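Local atomic coordinates of disulfide isomerase DsbG N-terminal domain-containing protein (Helicobacter pylori, PDB entry 3TDG), a protein that probably works as a thiol-disulfide oxidoreductase of the DsbG type, a thioredoxin-fold reductase that acts on disulfide bonds of other proteins. Residues Thr43-Arg48 with Asp68-Tyr73; Leu55-Asp60 with Ser95-Asp100; Glu130-Tyr135 with Glu242-Lys247; Tyr152-Pro157 with Lys255-Leu260. All blocks are in the same frame, centred on the assembly; numbering follows the deposited sequence.

Contact 1. Residues Thr43-Arg48 with Asp68-Tyr73; sequences TNKKVR and DPDTKY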
loop_
_atom_site.group_PDB
_atom_site.type_symbol
_atom_site.label_atom_id
_atom_site.label_comp_id
_atom_site.label_asym_id
_atom_site.label_seq_id
_atom_site.Cartn_x
_atom_site.Cartn_y
_atom_site.Cartn_z
ATOM N N THR A 43 7.929 20.909 -14.036
ATOM C CA THR A 43 7.812 19.446 -14.090
ATOM C C THR A 43 8.401 18.858 -15.357
ATOM O O THR A 43 8.611 17.654 -15.440
ATOM C CB THR A 43 6.338 18.974 -14.044
ATOM O OG1 THR A 43 5.677 19.374 -15.252
ATOM C CG2 THR A 43 5.632 19.542 -12.853
ATOM N N ASN A 44 8.644 19.714 -16.342
ATOM C CA ASN A 44 8.910 19.296 -17.710
ATOM C C ASN A 44 7.833 18.363 -18.294
ATOM O O ASN A 44 8.129 17.489 -19.109
ATOM C CB ASN A 44 10.313 18.694 -17.882
ATOM C CG ASN A 44 10.709 18.609 -19.343
ATOM O OD1 ASN A 44 10.476 19.544 -20.102
ATOM N ND2 ASN A 44 11.252 17.478 -19.753
ATOM N N LYS A 45 6.589 18.553 -17.856
ATOM C CA LYS A 45 5.446 17.888 -18.478
ATOM C C LYS A 45 4.545 18.942 -19.099
ATOM O O LYS A 45 4.114 19.887 -18.419
ATOM C CB LYS A 45 4.656 17.070 -17.459
ATOM C CG LYS A 45 5.314 15.783 -17.045
ATOM C CD LYS A 45 4.532 15.139 -15.920
ATOM C CE LYS A 45 5.236 13.899 -15.418
ATOM N NZ LYS A 45 4.289 12.817 -15.088
ATOM N N LYS A 46 4.280 18.790 -20.391
ATOM C CA LYS A 46 3.320 19.642 -21.083
ATOM C C LYS A 46 1.945 18.976 -21.025
ATOM O O LYS A 46 1.702 17.998 -21.739
ATOM C CB LYS A 46 3.736 19.878 -22.542
ATOM C CG LYS A 46 2.791 20.817 -23.303
ATOM C CD LYS A 46 3.055 20.779 -24.795
ATOM C CE LYS A 46 2.290 21.868 -25.504
ATOM N NZ LYS A 46 2.332 21.589 -26.974
ATOM N N VAL A 47 1.067 19.504 -20.168
ATOM C CA VAL A 47 -0.260 18.905 -19.925
ATOM C C VAL A 47 -1.246 19.340 -20.999
ATOM O O VAL A 47 -1.096 20.402 -21.594
ATOM C CB VAL A 47 -0.841 19.269 -18.511
ATOM C CG1 VAL A 47 0.098 18.826 -17.400
ATOM C CG2 VAL A 47 -1.151 20.762 -18.393
ATOM N N ARG A 48 -2.257 18.518 -21.237
ATOM C CA ARG A 48 -3.335 18.884 -22.139
ATOM C C ARG A 48 -4.574 19.216 -21.316
ATOM O O ARG A 48 -4.950 18.440 -20.446
ATOM C CB ARG A 48 -3.614 17.716 -23.094
ATOM C CG ARG A 48 -4.538 18.067 -24.255
ATOM C CD ARG A 48 -4.463 17.004 -25.359
ATOM N NE ARG A 48 -4.840 15.682 -24.855
ATOM C CZ ARG A 48 -6.086 15.206 -24.816
ATOM N NH1 ARG A 48 -7.112 15.931 -25.267
ATOM N NH2 ARG A 48 -6.313 13.993 -24.323
ATOM N N ASP A 68 -2.074 14.135 -17.972
ATOM C CA ASP A 68 -0.620 14.004 -17.842
ATOM C C ASP A 68 -0.092 13.364 -19.155
ATOM O O ASP A 68 -0.580 12.325 -19.558
ATOM C CB ASP A 68 -0.318 13.133 -16.616
ATOM C CG ASP A 68 1.180 12.874 -16.409
ATOM O OD1 ASP A 68 1.900 12.567 -17.379
ATOM O OD2 ASP A 68 1.625 12.948 -15.253
ATOM N N PRO A 69 0.883 13.998 -19.842
ATOM C CA PRO A 69 1.263 13.424 -21.151
ATOM C C PRO A 69 2.029 12.098 -21.060
ATOM O O PRO A 69 2.160 11.414 -22.057
ATOM C CB PRO A 69 2.142 14.519 -21.760
ATOM C CG PRO A 69 2.854 15.094 -20.530
ATOM C CD PRO A 69 1.742 15.146 -19.480
ATOM N N ASP A 70 2.520 11.737 -19.875
ATOM C CA ASP A 70 3.262 10.483 -19.699
ATOM C C ASP A 70 2.348 9.318 -19.301
ATOM O O ASP A 70 2.348 8.277 -19.958
ATOM C CB ASP A 70 4.401 10.643 -18.676
ATOM C CG ASP A 70 5.387 11.761 -19.052
ATOM O OD1 ASP A 70 5.944 12.415 -18.143
ATOM O OD2 ASP A 70 5.605 11.987 -20.252
ATOM N N THR A 71 1.568 9.502 -18.236
ATOM C CA THR A 71 0.715 8.447 -17.699
ATOM C C THR A 71 -0.667 8.411 -18.350
ATOM O O THR A 71 -1.380 7.411 -18.235
ATOM C CB THR A 71 0.518 8.644 -16.194
ATOM O OG1 THR A 71 -0.097 9.922 -15.969
ATOM C CG2 THR A 71 1.875 8.548 -15.422
ATOM N N LYS A 72 -1.036 9.506 -19.018
ATOM C CA LYS A 72 -2.395 9.735 -19.544
ATOM C C LYS A 72 -3.468 9.843 -18.433
ATOM O O LYS A 72 -4.658 9.933 -18.735
ATOM C CB LYS A 72 -2.807 8.690 -20.610
ATOM C CG LYS A 72 -1.767 8.417 -21.706
ATOM C CD LYS A 72 -1.495 9.664 -22.514
ATOM C CE LYS A 72 -0.397 9.411 -23.530
ATOM N NZ LYS A 72 0.073 10.720 -24.040
ATOM N N TYR A 73 -3.041 9.860 -17.166
ATOM C CA TYR A 73 -3.949 10.092 -16.040
ATOM C C TYR A 73 -4.608 11.462 -16.150
ATOM O O TYR A 73 -3.971 12.438 -16.572
ATOM C CB TYR A 73 -3.224 9.955 -14.695
ATOM C CG TYR A 73 -2.764 8.544 -14.394
ATOM C CD1 TYR A 73 -3.442 7.443 -14.921
ATOM C CD2 TYR A 73 -1.675 8.304 -13.556
ATOM C CE1 TYR A 73 -3.041 6.147 -14.640
ATOM C CE2 TYR A 73 -1.263 6.999 -13.270
ATOM C CZ TYR A 73 -1.949 5.933 -13.825
ATOM O OH TYR A 73 -1.576 4.635 -13.564
#

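Contact 2. Residues Leu55-Asp60 with Ser95-Asp100; sequences LKSSQD and SNKSDD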
loop_
_atom_site.group_PDB
_atom_site.type_symbol
_atom_site.label_atom_id
_atom_site.label_comp_id
_atom_site.label_asym_id
_atom_site.label_seq_id
_atom_site.Cartn_x
_atom_site.Cartn_y
_atom_site.Cartn_z
ATOM N N LEU A 55 -16.521 27.755 -10.242
ATOM C CA LEU A 55 -16.956 27.441 -8.893
ATOM C C LEU A 55 -17.852 28.529 -8.334
ATOM O O LEU A 55 -17.534 29.688 -8.399
ATOM C CB LEU A 55 -15.777 27.277 -7.965
ATOM C CG LEU A 55 -14.691 26.263 -8.241
ATOM C CD1 LEU A 55 -13.655 26.425 -7.195
ATOM C CD2 LEU A 55 -15.242 24.903 -8.218
ATOM N N LYS A 56 -18.983 28.134 -7.782
ATOM C CA LYS A 56 -19.916 29.071 -7.207
ATOM C C LYS A 56 -19.215 29.793 -6.104
ATOM O O LYS A 56 -19.526 30.904 -5.755
ATOM C CB LYS A 56 -21.082 28.330 -6.585
ATOM C CG LYS A 56 -21.761 27.337 -7.466
ATOM C CD LYS A 56 -22.810 27.992 -8.310
ATOM C CE LYS A 56 -23.872 27.014 -8.743
ATOM N NZ LYS A 56 -24.495 27.421 -10.014
ATOM N N SER A 57 -18.239 29.115 -5.558
ATOM C CA SER A 57 -17.681 29.457 -4.296
ATOM C C SER A 57 -16.537 30.480 -4.391
ATOM O O SER A 57 -16.152 31.086 -3.410
ATOM C CB SER A 57 -17.251 28.160 -3.648
ATOM O OG SER A 57 -16.641 28.419 -2.444
ATOM N N SER A 58 -16.022 30.692 -5.585
ATOM C CA SER A 58 -15.009 31.699 -5.784
ATOM C C SER A 58 -15.095 32.342 -7.135
ATOM O O SER A 58 -15.485 31.732 -8.085
ATOM C CB SER A 58 -13.636 31.100 -5.651
ATOM O OG SER A 58 -12.692 32.002 -6.149
ATOM N N GLN A 59 -14.694 33.585 -7.232
ATOM C CA GLN A 59 -14.728 34.249 -8.511
ATOM C C GLN A 59 -13.414 34.126 -9.247
ATOM O O GLN A 59 -13.382 34.171 -10.445
ATOM C CB GLN A 59 -15.073 35.724 -8.342
ATOM C CG GLN A 59 -16.503 35.999 -7.960
ATOM C CD GLN A 59 -17.422 36.099 -9.162
ATOM O OE1 GLN A 59 -17.363 35.277 -10.074
ATOM N NE2 GLN A 59 -18.286 37.105 -9.161
ATOM N N ASP A 60 -12.316 33.998 -8.532
ATOM C CA ASP A 60 -11.044 33.879 -9.211
ATOM C C ASP A 60 -10.693 32.429 -9.570
ATOM O O ASP A 60 -10.019 32.179 -10.524
ATOM C CB ASP A 60 -9.930 34.523 -8.398
ATOM C CG ASP A 60 -8.567 34.403 -9.065
ATOM O OD1 ASP A 60 -8.385 34.924 -10.161
ATOM O OD2 ASP A 60 -7.666 33.796 -8.481
ATOM N N SER A 95 -16.924 23.269 0.969
ATOM C CA SER A 95 -17.487 24.560 0.607
ATOM C C SER A 95 -18.839 24.750 1.277
ATOM O O SER A 95 -19.551 23.763 1.521
ATOM C CB SER A 95 -17.640 24.663 -0.910
ATOM O OG SER A 95 -18.150 25.933 -1.250
ATOM N N ASN A 96 -19.196 26.003 1.582
ATOM C CA ASN A 96 -20.581 26.295 1.968
ATOM C C ASN A 96 -21.537 26.118 0.776
ATOM O O ASN A 96 -22.749 26.021 0.971
ATOM C CB ASN A 96 -20.732 27.690 2.598
ATOM C CG ASN A 96 -20.680 28.821 1.565
ATOM O OD1 ASN A 96 -19.874 28.798 0.632
ATOM N ND2 ASN A 96 -21.536 29.827 1.747
ATOM N N LYS A 97 -20.993 26.063 -0.446
ATOM C CA LYS A 97 -21.825 25.824 -1.634
ATOM C C LYS A 97 -21.847 24.346 -1.966
ATOM O O LYS A 97 -20.836 23.770 -2.411
ATOM C CB LYS A 97 -21.362 26.632 -2.848
ATOM C CG LYS A 97 -20.985 28.076 -2.538
ATOM C CD LYS A 97 -22.188 28.897 -2.100
ATOM C CE LYS A 97 -22.721 29.732 -3.245
ATOM N NZ LYS A 97 -24.201 29.934 -3.130
ATOM N N SER A 98 -23.005 23.734 -1.743
ATOM C CA SER A 98 -23.218 22.311 -2.017
ATOM C C SER A 98 -22.988 21.897 -3.492
ATOM O O SER A 98 -22.592 20.757 -3.762
ATOM C CB SER A 98 -24.619 21.888 -1.565
ATOM O OG SER A 98 -24.716 20.468 -1.550
ATOM N N ASP A 99 -23.242 22.808 -4.429
ATOM C CA ASP A 99 -23.003 22.546 -5.850
ATOM C C ASP A 99 -21.511 22.311 -6.154
ATOM O O ASP A 99 -21.166 21.470 -6.985
ATOM C CB ASP A 99 -23.522 23.698 -6.717
ATOM C CG ASP A 99 -25.056 23.790 -6.749
ATOM O OD1 ASP A 99 -25.571 24.929 -6.722
ATOM O OD2 ASP A 99 -25.747 22.747 -6.823
ATOM N N ASP A 100 -20.642 23.061 -5.488
ATOM C CA ASP A 100 -19.191 22.915 -5.684
ATOM C C ASP A 100 -18.684 21.588 -5.123
ATOM O O ASP A 100 -17.915 20.895 -5.795
ATOM C CB ASP A 100 -18.427 24.081 -5.061
ATOM C CG ASP A 100 -18.579 25.386 -5.852
ATOM O OD1 ASP A 100 -19.121 25.386 -6.985
ATOM O OD2 ASP A 100 -18.120 26.427 -5.334
#

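Contact 3. Residues Glu130-Tyr135 with Glu242-Lys247; sequences EIPADY and ENTTKK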
loop_
_atom_site.group_PDB
_atom_site.type_symbol
_atom_site.label_atom_id
_atom_site.label_comp_id
_atom_site.label_asym_id
_atom_site.label_seq_id
_atom_site.Cartn_x
_atom_site.Cartn_y
_atom_site.Cartn_z
ATOM N N GLU A 130 6.318 -8.278 -21.695
ATOM C CA GLU A 130 7.257 -9.060 -20.902
ATOM C C GLU A 130 7.333 -10.552 -21.313
ATOM O O GLU A 130 8.227 -11.278 -20.857
ATOM C CB GLU A 130 6.887 -8.890 -19.430
ATOM C CG GLU A 130 7.432 -9.900 -18.421
ATOM C CD GLU A 130 6.811 -9.699 -17.030
ATOM O OE1 GLU A 130 5.595 -9.984 -16.843
ATOM O OE2 GLU A 130 7.533 -9.239 -16.118
ATOM N N ILE A 131 6.410 -11.005 -22.163
ATOM C CA ILE A 131 6.407 -12.408 -22.656
ATOM C C ILE A 131 7.585 -12.616 -23.638
ATOM O O ILE A 131 7.768 -11.792 -24.532
ATOM C CB ILE A 131 5.055 -12.732 -23.353
ATOM C CG1 ILE A 131 3.900 -12.724 -22.336
ATOM C CG2 ILE A 131 5.083 -14.070 -24.088
ATOM C CD1 ILE A 131 2.517 -12.717 -23.003
ATOM N N PRO A 132 8.372 -13.711 -23.489
ATOM C CA PRO A 132 9.489 -13.899 -24.433
ATOM C C PRO A 132 9.040 -13.721 -25.879
ATOM O O PRO A 132 7.913 -14.100 -26.250
ATOM C CB PRO A 132 9.954 -15.333 -24.159
ATOM C CG PRO A 132 9.631 -15.537 -22.713
ATOM C CD PRO A 132 8.357 -14.759 -22.447
ATOM N N ALA A 133 9.915 -13.135 -26.686
ATOM C CA ALA A 133 9.567 -12.716 -28.045
ATOM C C ALA A 133 9.155 -13.840 -28.994
ATOM O O ALA A 133 8.399 -13.609 -29.953
ATOM C CB ALA A 133 10.711 -11.918 -28.636
ATOM N N ASP A 134 9.665 -15.046 -28.754
ATOM C CA ASP A 134 9.306 -16.195 -29.582
ATOM C C ASP A 134 8.083 -16.966 -29.030
ATOM O O ASP A 134 7.625 -17.915 -29.650
ATOM C CB ASP A 134 10.506 -17.151 -29.712
ATOM C CG ASP A 134 10.999 -17.656 -28.372
ATOM O OD1 ASP A 134 11.460 -18.814 -28.310
ATOM O OD2 ASP A 134 10.916 -16.925 -27.364
ATOM N N TYR A 135 7.579 -16.558 -27.866
ATOM C CA TYR A 135 6.572 -17.342 -27.161
ATOM C C TYR A 135 5.193 -17.281 -27.852
ATOM O O TYR A 135 4.565 -18.336 -28.108
ATOM C CB TYR A 135 6.500 -16.945 -25.685
ATOM C CG TYR A 135 5.732 -17.945 -24.852
ATOM C CD1 TYR A 135 6.402 -18.960 -24.162
ATOM C CD2 TYR A 135 4.340 -17.897 -24.773
ATOM C CE1 TYR A 135 5.728 -19.885 -23.420
ATOM C CE2 TYR A 135 3.631 -18.837 -24.029
ATOM C CZ TYR A 135 4.333 -19.825 -23.352
ATOM O OH TYR A 135 3.669 -20.754 -22.591
ATOM N N GLU A 242 6.235 -22.726 -17.731
ATOM C CA GLU A 242 5.889 -22.491 -16.327
ATOM C C GLU A 242 6.210 -21.063 -15.890
ATOM O O GLU A 242 5.396 -20.443 -15.225
ATOM C CB GLU A 242 6.545 -23.521 -15.381
ATOM C CG GLU A 242 5.938 -24.933 -15.491
ATOM C CD GLU A 242 6.707 -26.007 -14.702
ATOM O OE1 GLU A 242 6.175 -27.129 -14.572
ATOM O OE2 GLU A 242 7.831 -25.742 -14.220
ATOM N N ASN A 243 7.377 -20.550 -16.287
ATOM C CA ASN A 243 7.800 -19.176 -15.960
ATOM C C ASN A 243 6.990 -18.107 -16.679
ATOM O O ASN A 243 6.588 -17.112 -16.072
ATOM C CB ASN A 243 9.300 -18.962 -16.262
ATOM C CG ASN A 243 10.219 -19.827 -15.384
ATOM O OD1 ASN A 243 9.776 -20.500 -14.446
ATOM N ND2 ASN A 243 11.511 -19.819 -15.704
ATOM N N THR A 244 6.759 -18.309 -17.977
ATOM C CA THR A 244 5.972 -17.364 -18.752
ATOM C C THR A 244 4.534 -17.258 -18.193
ATOM O O THR A 244 3.999 -16.151 -18.028
ATOM C CB THR A 244 5.962 -17.733 -20.246
ATOM O OG1 THR A 244 7.309 -17.890 -20.703
ATOM C CG2 THR A 244 5.292 -16.649 -21.088
ATOM N N THR A 245 3.942 -18.413 -17.885
ATOM C CA THR A 245 2.569 -18.509 -17.399
ATOM C C THR A 245 2.436 -17.841 -16.025
ATOM O O THR A 245 1.508 -17.054 -15.798
ATOM C CB THR A 245 2.109 -19.990 -17.339
ATOM O OG1 THR A 245 2.145 -20.547 -18.660
ATOM C CG2 THR A 245 0.687 -20.132 -16.781
ATOM N N LYS A 246 3.361 -18.158 -15.117
ATOM C CA LYS A 246 3.380 -17.547 -13.773
ATOM C C LYS A 246 3.310 -16.027 -13.817
ATOM O O LYS A 246 2.604 -15.424 -13.007
ATOM C CB LYS A 246 4.639 -17.944 -12.999
ATOM C CG LYS A 246 4.501 -19.194 -12.134
ATOM C CD LYS A 246 5.564 -19.239 -11.020
ATOM C CE LYS A 246 5.505 -17.988 -10.143
ATOM N NZ LYS A 246 6.066 -18.240 -8.775
ATOM N N LYS A 247 4.029 -15.428 -14.767
ATOM C CA LYS A 247 4.185 -13.970 -14.869
ATOM C C LYS A 247 2.988 -13.279 -15.522
ATOM O O LYS A 247 2.686 -12.105 -15.231
ATOM C CB LYS A 247 5.461 -13.619 -15.646
ATOM C CG LYS A 247 6.755 -13.647 -14.811
ATOM C CD LYS A 247 8.000 -13.396 -15.683
ATOM C CE LYS A 247 9.279 -13.349 -14.850
ATOM N NZ LYS A 247 9.813 -14.726 -14.624
#

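Contact 4. Residues Tyr152-Pro157 with Lys255-Leu260; sequences YIVSDP and KGVPFL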
loop_
_atom_site.group_PDB
_atom_site.type_symbol
_atom_site.label_atom_id
_atom_site.label_comp_id
_atom_site.label_asym_id
_atom_site.label_seq_id
_atom_site.Cartn_x
_atom_site.Cartn_y
_atom_site.Cartn_z
ATOM N N TYR A 152 -4.483 -10.050 -28.840
ATOM C CA TYR A 152 -3.878 -11.046 -27.980
ATOM C C TYR A 152 -4.950 -12.000 -27.445
ATOM O O TYR A 152 -6.002 -11.555 -26.982
ATOM C CB TYR A 152 -3.189 -10.373 -26.800
ATOM C CG TYR A 152 -1.777 -9.941 -27.080
ATOM C CD1 TYR A 152 -0.720 -10.861 -26.995
ATOM C CD2 TYR A 152 -1.485 -8.620 -27.432
ATOM C CE1 TYR A 152 0.590 -10.467 -27.238
ATOM C CE2 TYR A 152 -0.170 -8.213 -27.682
ATOM C CZ TYR A 152 0.862 -9.139 -27.584
ATOM O OH TYR A 152 2.169 -8.761 -27.836
ATOM N N ILE A 153 -4.675 -13.298 -27.518
ATOM C CA ILE A 153 -5.551 -14.319 -26.953
ATOM C C ILE A 153 -4.768 -15.217 -25.982
ATOM O O ILE A 153 -3.925 -16.005 -26.407
ATOM C CB ILE A 153 -6.190 -15.171 -28.068
ATOM C CG1 ILE A 153 -6.925 -14.269 -29.069
ATOM C CG2 ILE A 153 -7.147 -16.250 -27.460
ATOM C CD1 ILE A 153 -7.617 -14.985 -30.168
ATOM N N VAL A 154 -5.024 -15.088 -24.689
ATOM C CA VAL A 154 -4.396 -15.956 -23.690
ATOM C C VAL A 154 -5.293 -17.190 -23.567
ATOM O O VAL A 154 -6.497 -17.062 -23.349
ATOM C CB VAL A 154 -4.188 -15.260 -22.351
ATOM C CG1 VAL A 154 -3.486 -16.198 -21.335
ATOM C CG2 VAL A 154 -3.370 -13.962 -22.540
ATOM N N SER A 155 -4.698 -18.367 -23.761
ATOM C CA SER A 155 -5.443 -19.590 -24.016
ATOM C C SER A 155 -4.728 -20.815 -23.416
ATOM O O SER A 155 -3.500 -20.943 -23.526
ATOM C CB SER A 155 -5.623 -19.776 -25.517
ATOM O OG SER A 155 -6.386 -20.949 -25.822
ATOM N N ASP A 156 -5.512 -21.691 -22.783
ATOM C CA ASP A 156 -5.014 -22.919 -22.170
ATOM C C ASP A 156 -5.506 -24.087 -23.035
ATOM O O ASP A 156 -6.682 -24.155 -23.371
ATOM C CB ASP A 156 -5.532 -23.028 -20.734
ATOM C CG ASP A 156 -4.893 -24.179 -19.951
ATOM O OD1 ASP A 156 -4.127 -23.880 -19.008
ATOM O OD2 ASP A 156 -5.155 -25.376 -20.269
ATOM N N PRO A 157 -4.594 -24.995 -23.427
ATOM C CA PRO A 157 -4.977 -26.093 -24.313
ATOM C C PRO A 157 -5.813 -27.221 -23.656
ATOM O O PRO A 157 -6.265 -28.116 -24.373
ATOM C CB PRO A 157 -3.631 -26.618 -24.835
ATOM C CG PRO A 157 -2.604 -26.166 -23.857
ATOM C CD PRO A 157 -3.195 -25.100 -22.967
ATOM N N LYS A 255 -7.269 -12.922 -14.813
ATOM C CA LYS A 255 -7.749 -13.868 -13.815
ATOM C C LYS A 255 -8.233 -15.202 -14.419
ATOM O O LYS A 255 -8.549 -16.128 -13.681
ATOM C CB LYS A 255 -8.874 -13.233 -12.988
ATOM C CG LYS A 255 -8.529 -11.877 -12.369
ATOM C CD LYS A 255 -9.592 -11.403 -11.357
ATOM C CE LYS A 255 -9.581 -12.222 -10.052
ATOM N NZ LYS A 255 -8.203 -12.402 -9.492
ATOM N N GLY A 256 -8.296 -15.296 -15.746
ATOM C CA GLY A 256 -8.759 -16.526 -16.393
ATOM C C GLY A 256 -8.640 -16.527 -17.899
ATOM O O GLY A 256 -8.200 -15.543 -18.515
ATOM N N VAL A 257 -9.042 -17.642 -18.497
ATOM C CA VAL A 257 -8.910 -17.835 -19.936
ATOM C C VAL A 257 -10.244 -18.335 -20.510
ATOM O O VAL A 257 -11.059 -18.862 -19.771
ATOM C CB VAL A 257 -7.784 -18.838 -20.270
ATOM C CG1 VAL A 257 -6.396 -18.315 -19.789
ATOM C CG2 VAL A 257 -8.081 -20.221 -19.669
ATOM N N PRO A 258 -10.479 -18.158 -21.824
ATOM C CA PRO A 258 -9.651 -17.394 -22.762
ATOM C C PRO A 258 -9.739 -15.899 -22.438
ATOM O O PRO A 258 -10.826 -15.390 -22.157
ATOM C CB PRO A 258 -10.281 -17.692 -24.126
ATOM C CG PRO A 258 -11.684 -18.154 -23.824
ATOM C CD PRO A 258 -11.643 -18.788 -22.474
ATOM N N PHE A 259 -8.602 -15.218 -22.450
ATOM C CA PHE A 259 -8.553 -13.778 -22.239
ATOM C C PHE A 259 -8.183 -13.112 -23.567
ATOM O O PHE A 259 -7.116 -13.380 -24.133
ATOM C CB PHE A 259 -7.531 -13.462 -21.150
ATOM C CG PHE A 259 -7.425 -12.003 -20.805
ATOM C CD1 PHE A 259 -8.095 -11.496 -19.696
ATOM C CD2 PHE A 259 -6.635 -11.145 -21.566
ATOM C CE1 PHE A 259 -8.007 -10.142 -19.356
ATOM C CE2 PHE A 259 -6.531 -9.789 -21.242
ATOM C CZ PHE A 259 -7.222 -9.283 -20.135
ATOM N N LEU A 260 -9.068 -12.263 -24.082
ATOM C CA LEU A 260 -8.766 -11.530 -25.305
ATOM C C LEU A 260 -8.437 -10.067 -24.991
ATOM O O LEU A 260 -9.042 -9.457 -24.095
ATOM C CB LEU A 260 -9.908 -11.637 -26.308
ATOM C CG LEU A 260 -10.089 -12.941 -27.086
ATOM C CD1 LEU A 260 -10.383 -14.140 -26.173
ATOM C CD2 LEU A 260 -11.215 -12.773 -28.106
#

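Contact 1. Residues Thr43-Arg48 with Asp68-Tyr73
Lys45 and Asp68 meet through two side-chain torsions. In Lys45, chi1 is -75°, which sets CG opposite the carbonyl carbon and sends an extended chain over the turn of 68-73; a bend at its last torsion turns NZ to the Asp68 carboxylate. In Asp68, chi1 of 178° swings the carboxylate back toward the lysine, although its CB leaves the backbone away from 43-48. Lys45 NZ forms a salt bridge with Asp68 OD2 at 2.7 Å, using the lone pair of OD2 on the side of OD1. A second, longer salt bridge joins Lys45 NZ to Asp70 OD1 at 3.5 Å, and Lys45 CE lies 3.2 Å from the same Asp70 OD1. One ammonium thus serves two carboxylates.

Asp68 is also held by its own turn. Asp68 OD1 accepts from Asp70 N at 2.7 Å, making an Asx turn, and from Thr71 N at 3.2 Å, which arrives from above the carboxylate plane. Next to the charges, the Pro69 ring packs on the backbone and the base of the Lys45 side chain: Pro69 CG is 3.3 Å from Lys46 O, and Pro69 CD is 4.0 Å from Lys45 CB. Val47 turns inward to Ile39 and Ile66. The contact joins the link after helix 33-43 to a turn between two strands of the N-terminal sheet. With two acids close together, the lysine charge probably offsets their mutual repulsion and helps keep both ionised.

Contact 2. Residues Leu55-Asp60 with Ser95-Asp100
Ser95 OG is shared by several groups, and one of them is Ser57 across the contact. The hydroxyls Ser57 OG and Ser95 OG are hydrogen-bonded at 3.1 Å; either may be the donor. With chi1 of 177°, Ser57 OG stands anti to its own backbone N and meets Ser95 OG. Ser95 OG also accepts from Lys97 N at 3.0 Å, closing an ST turn just before the helix. A weak bond links it further to the main-chain oxygen of Asn84 of the second subunit.

Asp100 supplies the other polar link. Its carboxylate faces the type I turn Leu55-Ser58, and Lys56 N donates to Asp100 OD1 at 2.9 Å, on the lone pair beside OD2. Lys56 CG rests 3.3 Å from Asp100 OD1. Asp100 OD2 lies near Ser57, but its exact place is doubtful. The lysine chain bends at chi2 and runs past the first helical turn, where Lys56 CE comes to 3.4 Å from Asp99 OD1. Its amino group stays beyond salt-bridge range of Asp99. Lys97 CG packs on Ser57 CB at 3.9 Å.

The second subunit covers this corner too: its Leu85 packs on Ser57, and its Gln42 bonds to Ser95 O. Lys97 is the N-cap residue of helix 98-129. The contact therefore ties the turn between strands 48-54 and 62-67 to the place where strand 93-95 passes into the long helix.

Contact 3. Residues Glu130-Tyr135 with Glu242-Lys247
Thr244 is the first residue of helix 235-249 in this run to meet Glu130-Tyr135, and it carries most of the contact. Chi1 of -53° puts OG1 beside the backbone N, where it hydrogen-bonds back to Lys240 O, and leaves CG2 anti to that N, over the Tyr135 ring. Thr244 CG2 sits 3.8 Å from the centroid of the Tyr135 ring, right on the ring normal, a CH-pi contact over the face. Thr244 CG2 also fits against Pro132 CD at 3.8 Å and Ile131 CG2 at 4.0 Å, so three residues of the loop touch it. Thr244 OG1 meets the loop by packing alone; Tyr135 CE1 is 3.7 Å from this Thr244 OG1.

The loop leads from the long helix 98-129 into strand 137-139, at the start of the thioredoxin-fold domain, and helix 235-249 lies over it there. Thr245, the next residue, turns partly aside. Thr245 OG1 bonds to Val241 O and Gly184 N, and is 4.2 Å from Tyr135 OH, which is hydrogen-bonded to Val182 O at the end of strand 177-182.

One turn beyond Thr244, Lys247 closes the contact at the surface. Its chain crosses Glu130 at about a right angle, with Lys247 CB 3.8 Å from Glu130 OE1. The two charges do not pair: Lys247 NZ stays 6.1 Å from Glu130 OE2.

Contact 4. Residues Tyr152-Pro157 with Lys255-Leu260
The antiparallel edge of the thioredoxin-fold sheet is formed here, where strand 150-155 takes up strand 259-262. Val154 and Phe259 are a hydrogen-bonded pair: Val154 N donates to Phe259 O at 2.8 Å, and Phe259 N donates to Val154 O at 2.9 Å. Ile153 and Leu260 form the next, non-hydrogen-bonded pair. Their side chains stand side by side on one face of the sheet, with Ile153 CG1 4.0 Å from Leu260 CG. On the other face, Val154 CB meets Phe259 CB at 4.0 Å, while the Phe259 ring leads away to Leu124 of the long helix.

Just before the strand, the peptide bond between Val257 and Pro258 is cis. Such a cis-proline next to a CxxC is a hallmark of the thioredoxin fold. Here Pro258 packs on His161 and Cys162, and Val257 on Cys159 and Cys162, the two cysteines of what is probably the redox motif at the start of helix 160-167. Pro258 CA makes a CH...O contact of 3.2 Å with Val154 O, so this oxygen is met twice.

Val257 spreads its two methyls along strand 150-155 and the loop after it. Val257 CG1 lies opposite the carbonyl carbon (chi1 -62°) and touches Val154 CG1 at 3.9 Å. Val257 CG2 reaches Asp156 CB, also at 3.9 Å. The Asp156 carboxylate is hydrogen-bonded to Ser190 OG and to the backbone N of Trp185, Leu186 and Met158.

From the N terminus, contact 1 closes first, bringing Asp68-Tyr73 back to the link after helix 33-43. Contact 2 opens within that span and closes beyond it, so the two cross; both belong to the N-terminal sheet region, with centres 28 Å apart. Helix 98-129 begins at contact 2 and ends where contact 3 opens, and the centres of contacts 2 and 3 are 53 Å apart. Contacts 3 and 4 cross in the same way, as Tyr152-Pro157 lies between the two segments of contact 3. Their centres are 13 Å apart. Contact 3 ties helix 235-249 to the loop entering the thioredoxin-fold domain, and contact 4 adds the last strand to strand 150-155.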